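Side-chain contact in acidocalcisomal pyrophosphatase (Trypanosoma cruzi, PDB 5CUV), which probably hydrolyses inorganic pyrophosphate to phosphate using magnesium ions: residues 93-97 with 98-102. Sequence-based numbering, arbitrary orientation.
Sequences GYLEE and RKIEH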
loop_
_atom_site.group_PDB
_atom_site.type_symbol
_atom_site.label_atom_id
_atom_site.label_comp_id
_atom_site.label_asym_id
_atom_site.label_seq_id
_atom_site.Cartn_x
_atom_site.Cartn_y
_atom_site.Cartn_z
ATOM N N GLY A 93 22.744 -25.977 52.511
ATOM C CA GLY A 93 23.836 -25.022 52.732
ATOM C C GLY A 93 25.090 -25.147 51.868
ATOM O O GLY A 93 26.052 -24.387 52.039
ATOM N N TYR A 94 25.095 -26.087 50.935
ATOM C CA TYR A 94 26.261 -26.288 50.092
ATOM C C TYR A 94 25.742 -27.200 49.011
ATOM O O TYR A 94 24.602 -27.645 49.110
ATOM C CB TYR A 94 27.372 -26.991 50.894
ATOM C CG TYR A 94 27.023 -28.431 51.296
ATOM C CD1 TYR A 94 27.043 -29.458 50.349
ATOM C CD2 TYR A 94 26.516 -28.727 52.564
ATOM C CE1 TYR A 94 26.555 -30.711 50.634
ATOM C CE2 TYR A 94 26.023 -29.988 52.856
ATOM C CZ TYR A 94 26.038 -30.975 51.881
ATOM O OH TYR A 94 25.491 -32.227 52.121
ATOM N N LEU A 95 26.568 -27.476 48.000
ATOM C CA LEU A 95 26.195 -28.376 46.897
ATOM C C LEU A 95 27.280 -29.390 46.501
ATOM O O LEU A 95 28.477 -29.111 46.627
ATOM C CB LEU A 95 25.858 -27.572 45.646
ATOM C CG LEU A 95 24.532 -26.856 45.555
ATOM C CD1 LEU A 95 24.587 -25.974 44.348
ATOM C CD2 LEU A 95 23.403 -27.856 45.489
ATOM N N GLU A 96 26.863 -30.550 45.999
ATOM C CA GLU A 96 27.826 -31.541 45.546
ATOM C C GLU A 96 28.436 -31.012 44.246
ATOM O O GLU A 96 27.778 -30.334 43.479
ATOM C CB GLU A 96 27.154 -32.905 45.321
ATOM C CG GLU A 96 26.336 -33.396 46.561
ATOM C CD GLU A 96 25.748 -34.828 46.437
ATOM O OE1 GLU A 96 25.772 -35.435 45.319
ATOM O OE2 GLU A 96 25.249 -35.334 47.486
ATOM N N GLU A 97 29.704 -31.326 44.010
ATOM C CA GLU A 97 30.404 -30.865 42.834
ATOM C C GLU A 97 29.771 -31.242 41.504
ATOM O O GLU A 97 30.203 -30.766 40.460
ATOM C CB GLU A 97 31.840 -31.381 42.868
ATOM C CG GLU A 97 32.651 -30.942 44.105
ATOM C CD GLU A 97 34.028 -31.634 44.187
ATOM O OE1 GLU A 97 34.966 -31.070 44.825
ATOM O OE2 GLU A 97 34.154 -32.750 43.614
ATOM N N ARG A 98 28.767 -32.106 41.513
ATOM C CA ARG A 98 28.148 -32.523 40.255
ATOM C C ARG A 98 27.044 -31.492 39.943
ATOM O O ARG A 98 26.646 -31.307 38.788
ATOM C CB ARG A 98 27.566 -33.958 40.380
ATOM C CG ARG A 98 26.168 -33.989 41.050
ATOM C CD ARG A 98 25.899 -35.091 42.098
ATOM N NE ARG A 98 25.377 -36.326 41.520
ATOM C CZ ARG A 98 24.622 -37.198 42.184
ATOM N NH1 ARG A 98 24.290 -36.976 43.452
ATOM N NH2 ARG A 98 24.215 -38.305 41.577
ATOM N N LYS A 99 26.573 -30.821 40.991
ATOM C CA LYS A 99 25.527 -29.829 40.847
ATOM C C LYS A 99 26.178 -28.546 40.417
ATOM O O LYS A 99 25.794 -27.959 39.418
ATOM C CB LYS A 99 24.776 -29.643 42.158
ATOM C CG LYS A 99 23.522 -30.470 42.206
ATOM C CD LYS A 99 22.723 -30.298 40.918
ATOM C CE LYS A 99 21.475 -31.172 40.918
ATOM N NZ LYS A 99 21.873 -32.612 41.150
ATOM N N ILE A 100 27.161 -28.108 41.182
ATOM C CA ILE A 100 27.923 -26.919 40.853
ATOM C C ILE A 100 28.322 -27.010 39.357
ATOM O O ILE A 100 28.426 -26.000 38.676
ATOM C CB ILE A 100 29.228 -26.853 41.703
ATOM C CG1 ILE A 100 28.889 -26.590 43.183
ATOM C CG2 ILE A 100 30.204 -25.878 41.054
ATOM C CD1 ILE A 100 29.112 -25.181 43.660
ATOM N N GLU A 101 28.551 -28.217 38.849
ATOM C CA GLU A 101 28.933 -28.363 37.446
ATOM C C GLU A 101 27.728 -28.170 36.506
ATOM O O GLU A 101 27.895 -27.692 35.382
ATOM C CB GLU A 101 29.570 -29.732 37.216
ATOM C CG GLU A 101 29.905 -30.085 35.763
ATOM C CD GLU A 101 30.320 -31.575 35.583
ATOM O OE1 GLU A 101 31.280 -32.028 36.280
ATOM O OE2 GLU A 101 29.683 -32.282 34.740
ATOM N N HIS A 102 26.525 -28.559 36.934
ATOM C CA HIS A 102 25.346 -28.346 36.089
ATOM C C HIS A 102 25.073 -26.850 36.141
ATOM O O HIS A 102 24.879 -26.204 35.103
ATOM C CB HIS A 102 24.110 -29.064 36.624
ATOM C CG HIS A 102 23.767 -30.334 35.903
ATOM N ND1 HIS A 102 24.556 -31.470 35.968
ATOM C CD2 HIS A 102 22.657 -30.687 35.205
ATOM C CE1 HIS A 102 23.943 -32.469 35.355
ATOM N NE2 HIS A 102 22.788 -32.023 34.884
#
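The carbonyl oxygen of E96 is gripped twice by the first turn of helix 97-106. K99 N comes in at 2.8 Å from E96 O, above the carbonyl plane, while I100 N reaches the same E96 O from within that plane at 3.3 Å, with a straighter N-H (162°). Together they join the end of strand 95-96 to the opening of the helix.

On the outer side, the side chains of E96 and R98 run alongside each other in the same direction. E96 OE1 takes R98 NH1 at 2.8 Å in a salt bridge, approached on the syn side. The two flat groups are nearly parallel (7°) but stepped, each partner lying a little out of the other's plane, and R98 CD also sits beside OE1. A chi1 of 82° lodges R98 CG in the narrow gap flanked by its own N and C, and bends at chi2 and chi3 bring the guanidinium alongside the E96 carboxylate.

On the buried side the contact is apolar. L95 CB meets I100 CG1 at 4.0 Å, and L95 CD2 lies across the aliphatic base of K99, CB and CG, 4.0 Å from K99 CB. Both L95 and I100 are buried: each packs on F84 of helix 73-87, and I100 also touches M119 of helix 113-123 and I130.

L95 exchanges backbone hydrogen bonds with I130 in a two-stranded antiparallel sheet, and G93 N donates a hydrogen bond to D88 OD2, just after helix 73-87. Helix 73-87, this loop with its short strand, and exiting helix 97-106, paired with a second helix-loop-helix through that little sheet, are consistent with an EF-hand pair, in which the contact forms the junction between loop and exiting helix.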